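Local structure of PHD finger protein 14 (Danio rerio, 7D86) at residues 22-27 / 36-41; 29-34 / 61-66. The protein binds histone H3 tails, preferring the unmodified form, through zinc fingers, and represses PDGFRA expression, thereby regulating mesenchymal cell proliferation. One frame throughout, in Å; residues are numbered along the deposited sequence.

Contact 1. Residues 22-27 / 36-41; sequences DADEII and VHEGCY. With ZN (zinc ion), chain E.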
# COMPACT_ATOMS: atom_id res chain seq x y z
N ASP A 22 -22.41 -3.72 -1.53
CA ASP A 22 -22.82 -4.81 -2.40
C ASP A 22 -21.81 -5.04 -3.52
O ASP A 22 -21.33 -6.16 -3.71
CB ASP A 22 -24.20 -4.52 -2.99
CG ASP A 22 -25.23 -4.20 -1.93
OD1 ASP A 22 -25.37 -4.99 -0.97
OD2 ASP A 22 -25.91 -3.15 -2.05
N ALA A 23 -21.47 -3.98 -4.26
CA ALA A 23 -20.59 -4.13 -5.42
C ALA A 23 -19.17 -4.48 -5.00
O ALA A 23 -18.57 -5.42 -5.52
CB ALA A 23 -20.61 -2.86 -6.26
N ASP A 24 -18.62 -3.73 -4.05
CA ASP A 24 -17.24 -3.92 -3.60
C ASP A 24 -17.25 -4.40 -2.16
O ASP A 24 -17.38 -3.61 -1.22
CB ASP A 24 -16.44 -2.63 -3.75
CG ASP A 24 -14.95 -2.86 -3.65
OD1 ASP A 24 -14.54 -4.02 -3.43
OD2 ASP A 24 -14.18 -1.88 -3.80
N GLU A 25 -17.12 -5.71 -1.98
CA GLU A 25 -17.08 -6.30 -0.65
C GLU A 25 -15.64 -6.44 -0.18
O GLU A 25 -14.71 -6.53 -0.99
CB GLU A 25 -17.77 -7.67 -0.63
CG GLU A 25 -19.27 -7.60 -0.86
CD GLU A 25 -19.97 -8.89 -0.49
OE1 GLU A 25 -19.41 -9.98 -0.74
OE2 GLU A 25 -21.10 -8.82 0.06
N ILE A 26 -15.46 -6.45 1.13
CA ILE A 26 -14.16 -6.70 1.74
C ILE A 26 -14.02 -8.21 1.94
O ILE A 26 -14.73 -8.80 2.76
CB ILE A 26 -14.00 -5.95 3.07
CG1 ILE A 26 -13.83 -4.45 2.80
CG2 ILE A 26 -12.82 -6.50 3.86
CD1 ILE A 26 -13.50 -3.64 4.04
N ILE A 27 -13.13 -8.83 1.18
CA ILE A 27 -12.91 -10.26 1.25
C ILE A 27 -11.68 -10.52 2.11
O ILE A 27 -10.86 -9.63 2.35
CB ILE A 27 -12.75 -10.90 -0.14
CG1 ILE A 27 -11.57 -10.26 -0.88
CG2 ILE A 27 -14.04 -10.76 -0.94
CD1 ILE A 27 -11.30 -10.86 -2.25
N VAL A 36 -9.20 -7.18 2.21
CA VAL A 36 -9.03 -6.23 1.12
C VAL A 36 -10.35 -6.08 0.39
O VAL A 36 -11.14 -7.02 0.29
CB VAL A 36 -7.89 -6.68 0.17
CG1 VAL A 36 -8.25 -7.99 -0.53
CG2 VAL A 36 -7.55 -5.59 -0.84
N HIS A 37 -10.62 -4.85 -0.09
CA HIS A 37 -11.69 -4.64 -1.05
C HIS A 37 -11.43 -5.45 -2.30
O HIS A 37 -10.29 -5.52 -2.79
CB HIS A 37 -11.79 -3.15 -1.44
CG HIS A 37 -12.43 -2.27 -0.41
ND1 HIS A 37 -11.78 -1.18 0.13
CD2 HIS A 37 -13.67 -2.28 0.12
CE1 HIS A 37 -12.59 -0.57 0.98
NE2 HIS A 37 -13.74 -1.22 1.00
N GLU A 38 -12.48 -6.08 -2.83
CA GLU A 38 -12.42 -6.63 -4.18
C GLU A 38 -11.84 -5.62 -5.16
O GLU A 38 -10.91 -5.93 -5.92
CB GLU A 38 -13.82 -7.06 -4.64
CG GLU A 38 -14.38 -8.28 -3.94
CD GLU A 38 -15.86 -8.47 -4.23
OE1 GLU A 38 -16.56 -7.45 -4.43
OE2 GLU A 38 -16.32 -9.62 -4.26
N GLY A 39 -12.36 -4.39 -5.14
CA GLY A 39 -11.92 -3.35 -6.05
C GLY A 39 -10.52 -2.86 -5.79
O GLY A 39 -9.91 -2.26 -6.69
N CYS A 40 -9.97 -3.10 -4.60
CA CYS A 40 -8.59 -2.73 -4.32
C CYS A 40 -7.60 -3.83 -4.65
O CYS A 40 -6.39 -3.61 -4.52
CB CYS A 40 -8.44 -2.32 -2.85
SG CYS A 40 -9.26 -0.77 -2.42
N TYR A 41 -8.06 -5.01 -5.09
CA TYR A 41 -7.18 -6.13 -5.39
C TYR A 41 -7.35 -6.67 -6.80
O TYR A 41 -6.72 -7.69 -7.13
CB TYR A 41 -7.40 -7.26 -4.38
CG TYR A 41 -6.23 -8.21 -4.22
CD1 TYR A 41 -4.98 -7.74 -3.88
CD2 TYR A 41 -6.40 -9.59 -4.38
CE1 TYR A 41 -3.91 -8.59 -3.73
CE2 TYR A 41 -5.33 -10.46 -4.23
CZ TYR A 41 -4.09 -9.95 -3.90
OH TYR A 41 -3.02 -10.81 -3.74
ZN ZN E . -9.78 -0.79 -0.16
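The two-stranded antiparallel hairpin of the first PHD finger joins Ile27 to Val36 as a hydrogen-bonded pair, Ile27 N-H donating to Val36 O and Val36 N-H to Ile27 O. On the same face of the sheet the two side chains lie next to each other and point the same way, Ile27 CG1 being 4.0 Å from Val36 CG1. Ile26 and His37 form the neighbouring non-hydrogen-bonded pair and occupy the other face; there Ile26 CG1 approaches His37 CD2 to 3.5 Å, obliquely to the ring. That ring is a metal ligand of the cross-brace PHD fold: His37 ND1 lies 2.1 Å from the zinc ion and Cys40 SG lies 2.3 Å from the same ion, with Cys12 and Cys15 completing the site. Because NE2 also bonds to Asn19 O, both ring nitrogens are engaged and the imidazole is fixed in rotation. Beyond the strands, Glu38 N bonds to Glu25 O in an almost straight line. Asp24 sets its carboxylate opposite its own amide nitrogen (chi1 -165°), which carries OD1 to Gly39 N, a 2.8 Å bond straight at hydrogen (170°) but reaching the oxygen from above the carboxylate plane. Glu38 answers with its own carboxylate: Glu25 N meets Glu38 OE1 at 3.1 Å, again from above the plane. The two acids come near each other, Asp24 OD1 lying 4.1 Å from Glu38 OE1, so their charges probably oppose one another; the amides of Gly39 and Glu25, one for each acid, are likely to offset part of that cost.

Contact 2. Residues 29-34 / 61-66; sequences CDNCGV and PWFCDA. With ZN (zinc ion), chain F.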
# COMPACT_ATOMS: atom_id res chain seq x y z
N CYS A 29 -8.49 -13.38 3.09
CA CYS A 29 -7.76 -14.57 2.70
C CYS A 29 -7.97 -15.66 3.75
O CYS A 29 -7.74 -15.44 4.94
CB CYS A 29 -6.27 -14.27 2.55
SG CYS A 29 -5.32 -15.73 2.09
N ASP A 30 -8.41 -16.84 3.30
CA ASP A 30 -8.67 -17.91 4.24
C ASP A 30 -7.40 -18.52 4.81
O ASP A 30 -7.46 -19.22 5.83
CB ASP A 30 -9.55 -18.96 3.58
CG ASP A 30 -11.01 -18.57 3.59
OD1 ASP A 30 -11.60 -18.52 4.68
OD2 ASP A 30 -11.56 -18.29 2.50
N ASN A 31 -6.24 -18.24 4.21
CA ASN A 31 -4.98 -18.77 4.70
C ASN A 31 -4.31 -17.83 5.70
O ASN A 31 -4.00 -18.24 6.82
CB ASN A 31 -4.04 -19.06 3.53
CG ASN A 31 -2.86 -19.92 3.93
OD1 ASN A 31 -3.01 -21.10 4.22
ND2 ASN A 31 -1.67 -19.33 3.94
N CYS A 32 -4.08 -16.58 5.31
CA CYS A 32 -3.35 -15.64 6.15
C CYS A 32 -4.25 -14.61 6.84
O CYS A 32 -3.76 -13.88 7.72
CB CYS A 32 -2.28 -14.90 5.33
SG CYS A 32 -2.92 -13.75 4.09
N GLY A 33 -5.52 -14.52 6.47
CA GLY A 33 -6.43 -13.59 7.12
C GLY A 33 -6.40 -12.17 6.61
O GLY A 33 -7.12 -11.32 7.15
N VAL A 34 -5.59 -11.86 5.60
CA VAL A 34 -5.53 -10.49 5.10
C VAL A 34 -6.89 -10.11 4.53
O VAL A 34 -7.62 -10.95 3.99
CB VAL A 34 -4.40 -10.32 4.07
CG1 VAL A 34 -4.78 -10.97 2.74
CG2 VAL A 34 -4.05 -8.85 3.89
N PRO A 61 -14.10 -19.95 0.11
CA PRO A 61 -12.67 -20.25 0.12
C PRO A 61 -11.88 -19.41 -0.90
O PRO A 61 -11.97 -19.66 -2.10
CB PRO A 61 -12.62 -21.74 -0.26
CG PRO A 61 -13.85 -21.94 -1.08
CD PRO A 61 -14.90 -21.03 -0.50
N TRP A 62 -11.13 -18.43 -0.41
CA TRP A 62 -10.37 -17.54 -1.28
C TRP A 62 -8.98 -17.32 -0.71
O TRP A 62 -8.83 -17.08 0.49
CB TRP A 62 -11.08 -16.20 -1.47
CG TRP A 62 -10.31 -15.23 -2.33
CD1 TRP A 62 -10.23 -15.23 -3.69
CD2 TRP A 62 -9.51 -14.14 -1.87
NE1 TRP A 62 -9.43 -14.20 -4.11
CE2 TRP A 62 -8.97 -13.51 -3.02
CE3 TRP A 62 -9.19 -13.62 -0.61
CZ2 TRP A 62 -8.14 -12.39 -2.94
CZ3 TRP A 62 -8.36 -12.51 -0.53
CH2 TRP A 62 -7.85 -11.91 -1.70
N PHE A 63 -7.97 -17.41 -1.56
CA PHE A 63 -6.58 -17.16 -1.18
C PHE A 63 -6.08 -15.90 -1.86
O PHE A 63 -6.42 -15.63 -3.01
CB PHE A 63 -5.67 -18.33 -1.56
CG PHE A 63 -5.78 -19.52 -0.65
CD1 PHE A 63 -6.69 -19.54 0.39
CD2 PHE A 63 -4.96 -20.62 -0.85
CE1 PHE A 63 -6.79 -20.65 1.22
CE2 PHE A 63 -5.06 -21.73 -0.02
CZ PHE A 63 -5.97 -21.74 1.01
N CYS A 64 -5.27 -15.13 -1.14
CA CYS A 64 -4.55 -14.05 -1.79
C CYS A 64 -3.48 -14.63 -2.71
O CYS A 64 -3.15 -15.82 -2.66
CB CYS A 64 -3.93 -13.11 -0.75
SG CYS A 64 -2.44 -13.73 0.06
N ASP A 65 -2.93 -13.77 -3.57
CA ASP A 65 -1.97 -14.24 -4.57
C ASP A 65 -0.73 -14.83 -3.92
O ASP A 65 -0.19 -15.82 -4.43
CB ASP A 65 -1.59 -13.09 -5.50
CG ASP A 65 -2.72 -12.71 -6.44
OD1 ASP A 65 -3.82 -13.30 -6.34
OD2 ASP A 65 -2.50 -11.82 -7.29
N ALA A 66 -0.26 -14.26 -2.82
CA ALA A 66 0.92 -14.80 -2.16
C ALA A 66 0.65 -16.21 -1.64
O ALA A 66 1.47 -17.12 -1.83
CB ALA A 66 1.37 -13.88 -1.03
ZN ZN F . -3.10 -14.89 2.12
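Cys29 turns its sulfur directly away from its own amide nitrogen (chi1 179°), while Cys64 tucks its sulfur between amide nitrogen and carbonyl carbon (chi1 77°), and these two settings bring both thiolates onto one zinc ion, 2.4 Å from Cys29 SG and 2.5 Å from Cys64 SG. Cys32 SG is the third ligand and Cys67, in the helix that Cys64 caps, the fourth. The Cys29-Cys32 turn is a zinc knuckle: Asn31 N and Cys32 N both bond to Cys29 SG, and Gly33 N bonds back to Cys29 O. From the other segment Cys64 N adds a bond to the same sulfur, long at 3.3 Å but straight (169°).

Next to the metal site, Asp30 holds both polar main-chain atoms of Trp62. Asp30 N runs to Trp62 O at 2.9 Å, and Trp62 N meets Asp30 OD2, also at 2.9 Å, on the lone pair facing away from the other carboxylate oxygen. Trp62 sets the edge of its six-membered ring against the knuckle, CZ3 lying 3.7 Å from Cys29 N in the ring plane, while Cys64 N sits over one face near the rim. With an alanine here the bonds of the main-chain N and O could remain, but the loss of the indole would probably open a gap beside the backbone of Cys29 and leave the Cys64 amide without its aromatic cover. Although Phe63 starts out away from 29-34, its ring comes back to it: Asn31 CB rests over one face in a CH-pi contact 4.1 Å from the centroid, and Asp30 CB comes to the edge.

Three N-H donors on a zinc-bound thiolate are likely to draw off part of the negative charge of Cys29, easing the burden of four sulfurs on one metal.

Both contacts lie within the first PHD finger, their centres 14 Å apart, and their segments alternate along the chain: 22-27, 29-34, 36-41, 61-66. The alternation reflects the cross-brace, in which the first and third ligand pairs (Cys12/Cys15 and His37/Cys40) bind one zinc ion and the second and fourth (Cys29/Cys32 and Cys64/Cys67) the other; the knuckle of contact 2 forms the turn between strands 26-28 and 35-37 of contact 1. The two meet directly where Ile27 CD1 and Tyr41 CD2 each approach Trp62 CZ2 to 3.6 Å, and where Tyr41 OH lies 3.0 Å from Asp65 N, a probable hydrogen bond. Hairpin and zinc sites thus form one unit; in related PHD fingers such a hairpin pairs with the histone H3 tail.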